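Local coordinates for beta-glucoside kinase (Listeria monocytogenes, PDB 4HTL), which catalyses the ATP-dependent phosphorylation of cellobiose to cellobiose-6'-phosphate and may also regulate transcription of the cellobiose-uptake operon, at residues A[5-11]-A[57-63]; A[100-104]-A[288-293]; A[131-135]-A[175-181]; A[183-187]-A[213-218]. All blocks are in the same frame, centred on the assembly; numbering follows the deposited sequence. Where two conformers were deposited one is given.

Overall arrangement
All four contacts belong to one ROK-family sugar kinase chain of the actin-like ATPase clan, and they fall into two groups on opposite sides of its centre. Contacts 1 and 2, with centres about 9 Å apart, share a sheet: strand 59-64 lies between strands 6-11 and 101-105, and helix 280-293 packs on it. Contact 1 carries Ala8 to Ile11, part of the inferred ATP site. Contacts 3 and 4 are about 13 Å apart between centres and share helix 180-191. Contact 3 is about 29 Å from contact 1 between centres, yet its Thr133 side chain comes about 7 Å from that of Gly13 of the same site. Contact 4, about 40 Å from contact 1 between centres, lies away from the ATP site.

Contact 1. Residues A[5-11]-A[57-63]; sequences KIAAFDI and VTGIAVS
Lys5 O receives Thr58 N at 2.7 Å in a nearly straight bond (N-H...O 173°), while Lys5 N gives its hydrogen to Thr58 OG1, so both backbone polar atoms of Lys5 are engaged. The ladder then runs on in parallel: Ala7 N to Gly59 O, Ala61 N to Ala7 O at 2.8 Å, Phe9 N to Ala61 O, Ser63 N to Phe9 O at 2.7 Å, and Ile11 N to Ser63 O. The NH and CO groups of Ile6, Ala8 and Asp10 face away from this partner, and these residues bond to Val21, Gly19 and Lys17 of strand 15-21. On the far edge of strand 59-63, the Ile60 backbone bonds to Pro100 and Ala102. Strands 6-11 and 59-63 are thus neighbours in the mixed sheet of an actin-like ATPase domain, and Ala8 to Ile11 belong to the ATP site inferred by similarity. At that end Asp10 and Ser63 pair on one face; with Asp10 CG anti to the backbone N (chi1 178°), OD1 accepts Ser63 OG at 2.9 Å from above the carboxylate plane. On the other face Ile60 CG2 touches the edge of the Phe9 ring, 3.8 Å from CE2, and Ala7 CB meets Val57 CG1 at 4.0 Å.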
loop_
_atom_site.group_PDB
_atom_site.type_symbol
_atom_site.label_atom_id
_atom_site.label_comp_id
_atom_site.label_asym_id
_atom_site.label_seq_id
_atom_site.Cartn_x
_atom_site.Cartn_y
_atom_site.Cartn_z
ATOM N N LYS A 5 24.103 -23.311 14.863
ATOM C CA LYS A 5 24.111 -23.538 13.406
ATOM C C LYS A 5 22.656 -23.765 13.008
ATOM O O LYS A 5 21.981 -24.639 13.566
ATOM C CB LYS A 5 24.927 -24.775 13.009
ATOM C CG LYS A 5 26.444 -24.645 13.094
ATOM C CD LYS A 5 27.135 -25.974 12.776
ATOM C CE LYS A 5 28.651 -25.823 12.722
ATOM N NZ LYS A 5 29.383 -27.053 12.296
ATOM N N ILE A 6 22.184 -22.988 12.042
ATOM C CA ILE A 6 20.760 -22.974 11.659
ATOM C C ILE A 6 20.562 -23.624 10.302
ATOM O O ILE A 6 21.183 -23.241 9.318
ATOM C CB ILE A 6 20.177 -21.522 11.706
ATOM C CG1 ILE A 6 20.308 -20.949 13.127
ATOM C CG2 ILE A 6 18.716 -21.476 11.245
ATOM C CD1 ILE A 6 20.342 -19.422 13.184
ATOM N N ALA A 7 19.731 -24.659 10.261
ATOM C CA ALA A 7 19.284 -25.236 8.986
ATOM C C ALA A 7 18.235 -24.313 8.364
ATOM O O ALA A 7 17.175 -24.101 8.950
ATOM C CB ALA A 7 18.708 -26.627 9.192
ATOM N N ALA A 8 18.543 -23.766 7.193
ATOM C CA ALA A 8 17.659 -22.841 6.494
ATOM C C ALA A 8 17.124 -23.487 5.235
ATOM O O ALA A 8 17.870 -24.160 4.481
ATOM C CB ALA A 8 18.397 -21.522 6.154
ATOM N N PHE A 9 15.849 -23.252 4.978
ATOM C CA PHE A 9 15.193 -23.720 3.798
ATOM C C PHE A 9 14.479 -22.596 3.081
ATOM O O PHE A 9 13.713 -21.862 3.678
ATOM C CB PHE A 9 14.149 -24.796 4.129
ATOM C CG PHE A 9 14.721 -26.020 4.771
ATOM C CD1 PHE A 9 15.327 -26.980 3.993
ATOM C CD2 PHE A 9 14.703 -26.188 6.152
ATOM C CE1 PHE A 9 15.896 -28.103 4.569
ATOM C CE2 PHE A 9 15.276 -27.311 6.738
ATOM C CZ PHE A 9 15.880 -28.267 5.945
ATOM N N ASP A 10 14.661 -22.547 1.768
ATOM C CA ASP A 10 13.975 -21.571 0.940
ATOM C C ASP A 10 13.254 -22.299 -0.165
ATOM O O ASP A 10 13.887 -22.818 -1.110
ATOM C CB ASP A 10 14.979 -20.591 0.348
ATOM C CG ASP A 10 14.330 -19.561 -0.563
ATOM O OD1 ASP A 10 13.107 -19.219 -0.431
ATOM O OD2 ASP A 10 15.069 -19.075 -1.403
ATOM N N ILE A 11 11.934 -22.333 -0.038
ATOM C CA ILE A 11 11.062 -23.055 -0.951
ATOM C C ILE A 11 10.717 -22.177 -2.135
ATOM O O ILE A 11 9.957 -21.200 -2.003
ATOM C CB ILE A 11 9.771 -23.491 -0.236
ATOM C CG1 ILE A 11 10.114 -24.376 0.959
ATOM C CG2 ILE A 11 8.874 -24.242 -1.216
ATOM C CD1 ILE A 11 8.981 -24.580 1.954
ATOM N N VAL A 57 23.036 -29.094 13.491
ATOM C CA VAL A 57 22.133 -27.930 13.502
ATOM C C VAL A 57 21.346 -27.835 14.820
ATOM O O VAL A 57 20.982 -28.848 15.428
ATOM C CB VAL A 57 21.238 -27.812 12.234
ATOM C CG1 VAL A 57 22.076 -27.856 10.967
ATOM C CG2 VAL A 57 20.169 -28.875 12.167
ATOM N N THR A 58 21.135 -26.592 15.268
ATOM C CA THR A 58 20.530 -26.296 16.558
ATOM C C THR A 58 19.202 -25.539 16.391
ATOM O O THR A 58 18.541 -25.189 17.375
ATOM C CB THR A 58 21.498 -25.444 17.391
ATOM O OG1 THR A 58 21.799 -24.243 16.664
ATOM C CG2 THR A 58 22.823 -26.217 17.708
ATOM N N GLY A 59 18.815 -25.291 15.137
ATOM C CA GLY A 59 17.622 -24.522 14.828
ATOM C C GLY A 59 17.271 -24.660 13.355
ATOM O O GLY A 59 18.116 -25.045 12.536
ATOM N N ILE A 60 16.015 -24.365 13.029
ATOM C CA ILE A 60 15.517 -24.486 11.660
ATOM C C ILE A 60 14.753 -23.218 11.288
ATOM O O ILE A 60 13.911 -22.757 12.067
ATOM C CB ILE A 60 14.601 -25.721 11.473
ATOM C CG1 ILE A 60 15.316 -27.045 11.866
ATOM C CG2 ILE A 60 14.084 -25.778 10.031
ATOM C CD1 ILE A 60 14.397 -28.254 11.956
ATOM N N ALA A 61 15.053 -22.672 10.100
ATOM C CA ALA A 61 14.467 -21.423 9.597
ATOM C C ALA A 61 13.951 -21.700 8.192
ATOM O O ALA A 61 14.667 -22.255 7.349
ATOM C CB ALA A 61 15.522 -20.310 9.558
ATOM N N VAL A 62 12.696 -21.355 7.953
ATOM C CA VAL A 62 12.041 -21.621 6.671
ATOM C C VAL A 62 11.525 -20.342 6.026
ATOM O O VAL A 62 10.885 -19.493 6.700
ATOM C CB VAL A 62 10.857 -22.609 6.861
ATOM C CG1 VAL A 62 10.159 -22.902 5.520
ATOM C CG2 VAL A 62 11.331 -23.889 7.571
ATOM N N SER A 63 11.755 -20.245 4.705
ATOM C CA SER A 63 11.139 -19.260 3.832
ATOM C C SER A 63 10.166 -20.049 2.910
ATOM O O SER A 63 10.578 -20.917 2.125
ATOM C CB SER A 63 12.220 -18.523 3.023
ATOM O OG SER A 63 11.748 -17.952 1.827
#

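Contact 2. Residues A[100-104]-A[288-293]; sequences PVAIE and HFLQEE
Val101 O is approached by two waters that link it at best weakly to Glu292 and Glu293 of helix 288-293. One water lies 2.9 Å from Val101 O and only weakly reaches Glu293 OE2; the other is 2.9 Å from Glu292 OE1 and weakly linked to Val101 O. The helix packs across an outer strand of the mixed sheet in the actin-like fold, their axes 7.9 Å apart and crossing at 126°. Ala102 sits at the middle, its CB directed at the helix and 3.6 Å from Phe289 CA, with the His288 and Phe289 rings diverging around it. Both rings have CG anti to the backbone N, and the turn of the helix between the two residues sends them to opposite ends of the strand. Pro100 O lies at the Phe289 ring edge, 3.6 Å from CE1, and Pro100 CG is near CZ. Phe289 also touches Ala61 of the adjoining strand 59-64. At the other end Glu104 CB lies over one face of the His288 ring in a CH-pi contact. The Glu104 carboxylate turns to Arg147 in a salt bridge and to Asn108 in a hydrogen bond. Beside that face contact, His288 NE2 comes to 3.0 Å from Ile103 O.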
loop_
_atom_site.group_PDB
_atom_site.type_symbol
_atom_site.label_atom_id
_atom_site.label_comp_id
_atom_site.label_asym_id
_atom_site.label_seq_id
_atom_site.Cartn_x
_atom_site.Cartn_y
_atom_site.Cartn_z
ATOM N N PRO A 100 14.160 -25.801 17.834
ATOM C CA PRO A 100 13.343 -24.602 17.583
ATOM C C PRO A 100 13.230 -24.327 16.083
ATOM O O PRO A 100 14.194 -24.554 15.331
ATOM C CB PRO A 100 14.114 -23.487 18.285
ATOM C CG PRO A 100 15.520 -23.986 18.378
ATOM C CD PRO A 100 15.425 -25.478 18.517
ATOM N N VAL A 101 12.045 -23.872 15.668
ATOM C CA VAL A 101 11.709 -23.648 14.260
ATOM C C VAL A 101 11.070 -22.264 14.097
ATOM O O VAL A 101 10.319 -21.797 14.967
ATOM C CB VAL A 101 10.743 -24.744 13.732
ATOM C CG1 VAL A 101 10.398 -24.507 12.256
ATOM C CG2 VAL A 101 11.358 -26.134 13.941
ATOM N N ALA A 102 11.407 -21.597 13.002
ATOM C CA ALA A 102 10.729 -20.384 12.599
ATOM C C ALA A 102 10.377 -20.473 11.112
ATOM O O ALA A 102 11.052 -21.138 10.307
ATOM C CB ALA A 102 11.558 -19.148 12.901
ATOM N N ILE A 103 9.291 -19.803 10.773
ATOM C CA ILE A 103 8.817 -19.764 9.407
ATOM C C ILE A 103 8.278 -18.364 9.060
ATOM O O ILE A 103 7.642 -17.693 9.900
ATOM C CB ILE A 103 7.760 -20.832 9.190
ATOM C CG1 ILE A 103 7.330 -20.865 7.729
ATOM C CG2 ILE A 103 6.578 -20.587 10.102
ATOM C CD1 ILE A 103 6.679 -22.163 7.359
ATOM N N GLU A 104 8.545 -17.927 7.819
ATOM C CA GLU A 104 8.098 -16.626 7.320
ATOM C C GLU A 104 7.871 -16.808 5.814
ATOM O O GLU A 104 8.393 -17.739 5.203
ATOM C CB GLU A 104 9.143 -15.536 7.625
ATOM C CG GLU A 104 8.862 -14.103 7.103
ATOM C CD GLU A 104 7.555 -13.506 7.535
ATOM O OE1 GLU A 104 7.535 -12.817 8.553
ATOM O OE2 GLU A 104 6.537 -13.711 6.825
ATOM N N HIS A 288 14.617 -13.834 10.489
ATOM C CA HIS A 288 13.364 -14.047 11.222
ATOM C C HIS A 288 13.544 -14.978 12.394
ATOM O O HIS A 288 13.092 -14.681 13.491
ATOM C CB HIS A 288 12.277 -14.552 10.265
ATOM C CG HIS A 288 11.009 -14.932 10.941
ATOM N ND1 HIS A 288 10.271 -14.054 11.636
ATOM C CD2 HIS A 288 10.372 -16.166 11.062
ATOM C CE1 HIS A 288 9.198 -14.686 12.158
ATOM N NE2 HIS A 288 9.268 -15.981 11.819
ATOM N N PHE A 289 14.230 -16.106 12.185
ATOM C CA PHE A 289 14.503 -17.070 13.256
ATOM C C PHE A 289 15.235 -16.400 14.410
ATOM O O PHE A 289 14.867 -16.583 15.571
ATOM C CB PHE A 289 15.363 -18.234 12.716
ATOM C CG PHE A 289 15.795 -19.210 13.778
ATOM C CD1 PHE A 289 15.091 -20.365 14.007
ATOM C CD2 PHE A 289 16.929 -18.962 14.535
ATOM C CE1 PHE A 289 15.497 -21.253 14.984
ATOM C CE2 PHE A 289 17.337 -19.832 15.512
ATOM C CZ PHE A 289 16.613 -20.983 15.741
ATOM N N LEU A 290 16.258 -15.598 14.079
ATOM C CA LEU A 290 17.063 -14.904 15.107
ATOM C C LEU A 290 16.231 -13.887 15.927
ATOM O O LEU A 290 16.428 -13.742 17.138
ATOM C CB LEU A 290 18.283 -14.226 14.478
ATOM C CG LEU A 290 19.391 -15.157 13.959
ATOM C CD1 LEU A 290 20.433 -14.373 13.177
ATOM C CD2 LEU A 290 20.070 -15.977 15.066
ATOM N N GLN A 291 15.289 -13.219 15.264
ATOM C CA GLN A 291 14.351 -12.294 15.915
ATOM C C GLN A 291 13.417 -13.047 16.856
ATOM O O GLN A 291 13.126 -12.601 17.971
ATOM C CB GLN A 291 13.505 -11.554 14.871
ATOM C CG GLN A 291 14.221 -10.388 14.192
ATOM C CD GLN A 291 13.248 -9.469 13.510
ATOM O OE1 GLN A 291 12.344 -9.919 12.795
ATOM N NE2 GLN A 291 13.401 -8.180 13.738
ATOM N N GLU A 292 12.941 -14.205 16.389
ATOM C CA GLU A 292 12.052 -15.048 17.178
ATOM C C GLU A 292 12.737 -15.621 18.425
ATOM O O GLU A 292 12.097 -15.705 19.497
ATOM C CB GLU A 292 11.454 -16.180 16.332
ATOM C CG GLU A 292 10.350 -15.724 15.371
ATOM C CD GLU A 292 9.111 -15.244 16.098
ATOM O OE1 GLU A 292 8.357 -16.093 16.644
ATOM O OE2 GLU A 292 8.892 -14.010 16.128
ATOM N N GLU A 293 14.006 -16.030 18.290
ATOM C CA GLU A 293 14.705 -16.569 19.446
ATOM C C GLU A 293 14.809 -15.535 20.571
ATOM O O GLU A 293 14.804 -15.920 21.732
ATOM C CB GLU A 293 16.054 -17.186 19.072
ATOM C CG GLU A 293 15.914 -18.521 18.344
ATOM C CD GLU A 293 15.236 -19.610 19.169
ATOM O OE1 GLU A 293 15.800 -20.015 20.212
ATOM O OE2 GLU A 293 14.145 -20.073 18.766
HETATM O O HOH W 1 8.626 -18.847 15.738
HETATM O O HOH W 2 11.375 -19.684 16.684
#

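Contact 3. Residues A[131-135]-A[175-181]; sequences IGTGI and NETTTML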
loop_
_atom_site.group_PDB
_atom_site.type_symbol
_atom_site.label_atom_id
_atom_site.label_comp_id
_atom_site.label_asym_id
_atom_site.label_seq_id
_atom_site.Cartn_x
_atom_site.Cartn_y
_atom_site.Cartn_z
ATOM N N ILE A 131 10.114 -9.286 -10.002
ATOM C CA ILE A 131 9.474 -9.467 -11.307
ATOM C C ILE A 131 10.179 -10.621 -12.058
ATOM O O ILE A 131 11.334 -10.525 -12.433
ATOM C CB ILE A 131 9.565 -8.212 -12.159
ATOM C CG1 ILE A 131 9.013 -6.998 -11.437
ATOM C CG2 ILE A 131 8.861 -8.389 -13.517
ATOM C CD1 ILE A 131 9.345 -5.666 -12.112
ATOM N N GLY A 132 9.478 -11.727 -12.217
ATOM C CA GLY A 132 9.989 -12.852 -13.044
ATOM C C GLY A 132 8.842 -13.546 -13.767
ATOM O O GLY A 132 8.244 -12.963 -14.654
ATOM N N THR A 133 8.557 -14.787 -13.398
ATOM C CA THR A 133 7.395 -15.480 -13.894
ATOM C C THR A 133 6.109 -14.888 -13.324
ATOM O O THR A 133 5.079 -14.844 -14.021
ATOM C CB THR A 133 7.494 -17.003 -13.651
ATOM O OG1 THR A 133 7.529 -17.264 -12.246
ATOM C CG2 THR A 133 8.746 -17.545 -14.313
ATOM N N GLY A 134 6.158 -14.461 -12.065
ATOM C CA GLY A 134 5.096 -13.678 -11.456
ATOM C C GLY A 134 5.694 -12.447 -10.780
ATOM O O GLY A 134 6.835 -12.065 -11.024
ATOM N N ILE A 135 4.888 -11.796 -9.961
ATOM C CA ILE A 135 5.295 -10.625 -9.232
ATOM C C ILE A 135 5.199 -10.918 -7.746
ATOM O O ILE A 135 4.207 -11.487 -7.275
ATOM C CB ILE A 135 4.378 -9.455 -9.522
ATOM C CG1 ILE A 135 4.313 -9.173 -11.035
ATOM C CG2 ILE A 135 4.737 -8.217 -8.733
ATOM C CD1 ILE A 135 5.497 -8.513 -11.600
ATOM N N ASN A 175 0.352 -9.530 -12.375
ATOM C CA ASN A 175 0.681 -10.973 -12.446
ATOM C C ASN A 175 0.445 -11.576 -13.813
ATOM O O ASN A 175 1.123 -12.552 -14.180
ATOM C CB ASN A 175 -0.130 -11.762 -11.430
ATOM C CG ASN A 175 0.490 -11.759 -10.036
ATOM O OD1 ASN A 175 1.706 -11.768 -9.908
ATOM N ND2 ASN A 175 -0.343 -11.832 -8.986
ATOM N N GLU A 176 -0.615 -11.117 -14.465
ATOM C CA GLU A 176 -1.001 -11.615 -15.763
ATOM C C GLU A 176 -0.768 -10.716 -16.959
ATOM O O GLU A 176 -1.055 -11.128 -18.097
ATOM C CB GLU A 176 -2.458 -12.131 -15.716
ATOM C CG GLU A 176 -2.653 -13.125 -14.583
ATOM C CD GLU A 176 -3.990 -13.862 -14.576
ATOM O OE1 GLU A 176 -4.481 -14.199 -15.669
ATOM O OE2 GLU A 176 -4.513 -14.132 -13.447
ATOM N N THR A 177 -0.265 -9.495 -16.746
ATOM C CA THR A 177 0.022 -8.566 -17.855
ATOM C C THR A 177 1.470 -8.147 -17.975
ATOM O O THR A 177 1.871 -7.656 -19.029
ATOM C CB THR A 177 -0.779 -7.237 -17.672
ATOM O OG1 THR A 177 -0.349 -6.537 -16.503
ATOM C CG2 THR A 177 -2.288 -7.548 -17.554
ATOM N N THR A 178 2.222 -8.243 -16.874
ATOM C CA THR A 178 3.503 -7.576 -16.752
ATOM C C THR A 178 4.577 -8.445 -16.068
ATOM O O THR A 178 4.970 -8.194 -14.921
ATOM C CB THR A 178 3.322 -6.222 -16.060
ATOM O OG1 THR A 178 2.199 -5.528 -16.640
ATOM C CG2 THR A 178 4.565 -5.361 -16.083
ATOM N N THR A 179 5.012 -9.501 -16.763
ATOM C CA THR A 179 6.002 -10.442 -16.226
ATOM C C THR A 179 6.860 -10.926 -17.366
ATOM O O THR A 179 6.491 -10.792 -18.560
ATOM C CB THR A 179 5.367 -11.685 -15.532
ATOM O OG1 THR A 179 4.775 -12.543 -16.504
ATOM C CG2 THR A 179 4.269 -11.267 -14.482
HETATM N N MSE A 180 7.992 -11.527 -17.015
HETATM C CA MSE A 180 8.867 -12.135 -18.029
HETATM C C MSE A 180 8.150 -13.281 -18.796
HETATM O O MSE A 180 8.356 -13.458 -20.009
HETATM C CB MSE A 180 10.129 -12.634 -17.377
HETATM C CG MSE A 180 10.964 -11.490 -16.696
HETATM SE SE MSE A 180 11.737 -10.131 -17.876
HETATM C CE MSE A 180 13.211 -11.223 -18.475
ATOM N N LEU A 181 7.314 -14.045 -18.086
ATOM C CA LEU A 181 6.479 -15.075 -18.700
ATOM C C LEU A 181 5.487 -14.496 -19.706
ATOM O O LEU A 181 5.360 -15.017 -20.818
ATOM C CB LEU A 181 5.742 -15.906 -17.661
ATOM C CG LEU A 181 4.798 -17.016 -18.181
ATOM C CD1 LEU A 181 5.477 -18.007 -19.158
ATOM C CD2 LEU A 181 4.157 -17.727 -16.974
HETATM O O HOH W 3 2.740 -14.184 -15.638
HETATM O O HOH W 4 2.909 -13.643 -7.650
#
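The turn 131-135, tightened by its own Gly132 N to Gly134 O bond, lies against the bend between helices 174-177 and 180-191, with Gly132 opposite Met180 and Gly134 opposite Asn175. Gly132 O accepts Met180 N at 2.8 Å, but the bond is bent (N-H...O 135°). Thr179 is the N-cap of the second helix: its OG1 takes Val182 N, and its CB packs 3.3 Å from Gly132 O. With OG1 set between the backbone N and carbonyl carbon (chi1 71°), the methyl CG2 is directed to the turn, 4.0 Å from Gly134 CA. Ile135 lies across both Thr179 and Asn175, its CD1 3.4 Å from Thr178 O. Asn175 OD1 accepts Ile135 N at 3.2 Å, with the donor nearly in line with the side-chain carbonyl. A water joins three groups, donating to Thr133 O and Asn175 O and accepting from Thr179 OG1 at 2.8 Å. This Gly-rich turn, joining antiparallel strands 126-131 and 135-141, is consistent with the second phosphate-binding loop of the actin-like fold, and Thr133 is near Gly13 of the inferred ATP site. Polar bonds thus fix the turn at two points, Met180 N on helix 180-191 and the Asn175 amide, with the water as a third tie.

Contact 4. Residues A[183-187]-A[213-218]; sequences LRRQY and VSERLI
Apolar packing dominates, and Leu217 is at its centre, directed from helix 213-218 at helix 183-187. Its two methyls divide the work: CD1 lies near the edge of the Tyr187 ring and 3.8 Å from Tyr187 CB, while CD2 meets the Gln186 chain, 3.9 Å from CB, the two chains running alongside, head to tail. Leu183 fills the next position along: its CD2 rests 3.8 Å from Leu217 CB, and its CD1 meets Ile218 CD1 at 3.9 Å, these two side chains roughly perpendicular. CB of Ile218 points away from the partner helix, yet CD1 comes back to it. The Tyr187 ring, with CG anti to the backbone N (chi1 -161°), extends toward the start of segment 213-218, where CE1 packs on Val213 CG1.

Polar contacts are few. A water donates to both Gln186 OE1, at 2.6 Å, and Leu217 O, at 2.8 Å, spanning the helices at one side of the leucine. Ser214 OG is hydrogen-bonded to Asp211 and closely approaches Tyr187 CE1, at 3.6 Å.

The axes of 183-187 and 213-218 run nearly antiparallel at 147° and 10.5 Å apart. Helices 180-191 and 212-236 thus form an antiparallel pair in the ROK-family fold, and helix 200-208 of the intervening chain, with Ile203 against Tyr187 and with Phe204 and Tyr207 against Ile218, completes a helical cluster away from the ATP site.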
loop_
_atom_site.group_PDB
_atom_site.type_symbol
_atom_site.label_atom_id
_atom_site.label_comp_id
_atom_site.label_asym_id
_atom_site.label_seq_id
_atom_site.Cartn_x
_atom_site.Cartn_y
_atom_site.Cartn_z
ATOM N N LEU A 183 5.804 -11.727 -21.342
ATOM C CA LEU A 183 6.574 -11.314 -22.499
ATOM C C LEU A 183 6.821 -12.443 -23.475
ATOM O O LEU A 183 6.617 -12.271 -24.701
ATOM C CB LEU A 183 7.916 -10.709 -22.087
ATOM C CG LEU A 183 7.955 -9.250 -21.652
ATOM C CD1 LEU A 183 9.365 -8.940 -21.115
ATOM C CD2 LEU A 183 7.582 -8.281 -22.800
ATOM N N ARG A 184 7.214 -13.588 -22.950
ATOM C CA ARG A 184 7.462 -14.772 -23.790
ATOM C C ARG A 184 6.166 -15.258 -24.449
ATOM O O ARG A 184 6.152 -15.569 -25.641
ATOM C CB ARG A 184 8.142 -15.883 -22.988
ATOM C CG ARG A 184 9.542 -15.489 -22.523
ATOM C CD ARG A 184 10.109 -16.510 -21.557
ATOM N NE ARG A 184 10.045 -17.830 -22.181
ATOM C CZ ARG A 184 9.331 -18.871 -21.754
ATOM N NH1 ARG A 184 8.660 -18.839 -20.604
ATOM N NH2 ARG A 184 9.353 -20.002 -22.462
ATOM N N ARG A 185 5.079 -15.287 -23.682
ATOM C CA ARG A 185 3.760 -15.650 -24.223
ATOM C C ARG A 185 3.334 -14.726 -25.346
ATOM O O ARG A 185 2.869 -15.182 -26.383
ATOM C CB ARG A 185 2.716 -15.649 -23.132
ATOM C CG ARG A 185 2.871 -16.843 -22.222
ATOM C CD ARG A 185 1.756 -16.973 -21.184
ATOM N NE ARG A 185 0.421 -16.792 -21.770
ATOM C CZ ARG A 185 -0.487 -15.916 -21.336
ATOM N NH1 ARG A 185 -0.240 -15.144 -20.273
ATOM N NH2 ARG A 185 -1.666 -15.811 -21.953
ATOM N N GLN A 186 3.490 -13.419 -25.147
ATOM C CA GLN A 186 3.132 -12.482 -26.169
ATOM C C GLN A 186 3.989 -12.655 -27.422
ATOM O O GLN A 186 3.484 -12.597 -28.540
ATOM C CB GLN A 186 3.285 -11.050 -25.666
ATOM C CG GLN A 186 2.292 -10.671 -24.587
ATOM C CD GLN A 186 2.611 -9.375 -23.840
ATOM O OE1 GLN A 186 3.750 -8.894 -23.870
ATOM N NE2 GLN A 186 1.587 -8.800 -23.148
ATOM N N TYR A 187 5.296 -12.806 -27.232
ATOM C CA TYR A 187 6.189 -13.034 -28.365
ATOM C C TYR A 187 5.827 -14.281 -29.148
ATOM O O TYR A 187 5.829 -14.257 -30.398
ATOM C CB TYR A 187 7.638 -13.086 -27.899
ATOM C CG TYR A 187 8.622 -12.857 -29.049
ATOM C CD1 TYR A 187 8.724 -11.610 -29.664
ATOM C CD2 TYR A 187 9.454 -13.878 -29.492
ATOM C CE1 TYR A 187 9.593 -11.397 -30.708
ATOM C CE2 TYR A 187 10.345 -13.665 -30.522
ATOM C CZ TYR A 187 10.403 -12.417 -31.130
ATOM O OH TYR A 187 11.289 -12.195 -32.144
ATOM N N VAL A 213 8.092 -5.389 -33.321
ATOM C CA VAL A 213 7.240 -6.255 -32.481
ATOM C C VAL A 213 7.820 -6.272 -31.080
ATOM O O VAL A 213 7.091 -6.084 -30.097
ATOM C CB VAL A 213 7.083 -7.680 -33.066
ATOM C CG1 VAL A 213 6.724 -8.708 -31.986
ATOM C CG2 VAL A 213 6.041 -7.717 -34.238
ATOM N N SER A 214 9.139 -6.478 -30.985
ATOM C CA SER A 214 9.822 -6.494 -29.718
ATOM C C SER A 214 9.754 -5.161 -28.989
ATOM O O SER A 214 9.571 -5.128 -27.751
ATOM C CB SER A 214 11.251 -6.933 -29.922
ATOM O OG SER A 214 11.287 -8.244 -30.521
ATOM N N GLU A 215 9.953 -4.077 -29.733
ATOM C CA GLU A 215 9.795 -2.752 -29.184
ATOM C C GLU A 215 8.465 -2.583 -28.482
ATOM O O GLU A 215 8.410 -2.059 -27.358
ATOM C CB GLU A 215 10.031 -1.653 -30.201
ATOM C CG GLU A 215 11.488 -1.517 -30.565
ATOM C CD GLU A 215 11.754 -0.561 -31.719
ATOM O OE1 GLU A 215 10.819 -0.245 -32.498
ATOM O OE2 GLU A 215 12.914 -0.105 -31.838
ATOM N N ARG A 216 7.380 -3.009 -29.119
ATOM C CA ARG A 216 6.087 -2.829 -28.500
ATOM C C ARG A 216 5.991 -3.656 -27.228
ATOM O O ARG A 216 5.495 -3.185 -26.205
ATOM C CB ARG A 216 4.943 -3.158 -29.481
ATOM C CG ARG A 216 3.557 -2.928 -28.874
ATOM C CD ARG A 216 2.432 -3.113 -29.898
ATOM N NE ARG A 216 1.164 -2.933 -29.233
ATOM C CZ ARG A 216 0.647 -1.758 -28.863
ATOM N NH1 ARG A 216 1.221 -0.610 -29.196
ATOM N NH2 ARG A 216 -0.491 -1.728 -28.187
ATOM N N LEU A 217 6.443 -4.894 -27.283
ATOM C CA LEU A 217 6.334 -5.760 -26.101
ATOM C C LEU A 217 7.080 -5.177 -24.902
ATOM O O LEU A 217 6.556 -5.117 -23.761
ATOM C CB LEU A 217 6.823 -7.171 -26.402
ATOM C CG LEU A 217 6.138 -8.009 -27.428
ATOM C CD1 LEU A 217 6.642 -9.474 -27.299
ATOM C CD2 LEU A 217 4.631 -7.853 -27.490
ATOM N N ILE A 218 8.285 -4.700 -25.150
ATOM C CA ILE A 218 9.117 -4.177 -24.080
ATOM C C ILE A 218 8.566 -2.857 -23.553
ATOM O O ILE A 218 8.511 -2.634 -22.322
ATOM C CB ILE A 218 10.628 -4.046 -24.495
ATOM C CG1 ILE A 218 11.214 -5.464 -24.811
ATOM C CG2 ILE A 218 11.407 -3.289 -23.399
ATOM C CD1 ILE A 218 11.080 -6.503 -23.706
HETATM O O HOH W 5 4.433 -6.611 -22.713
#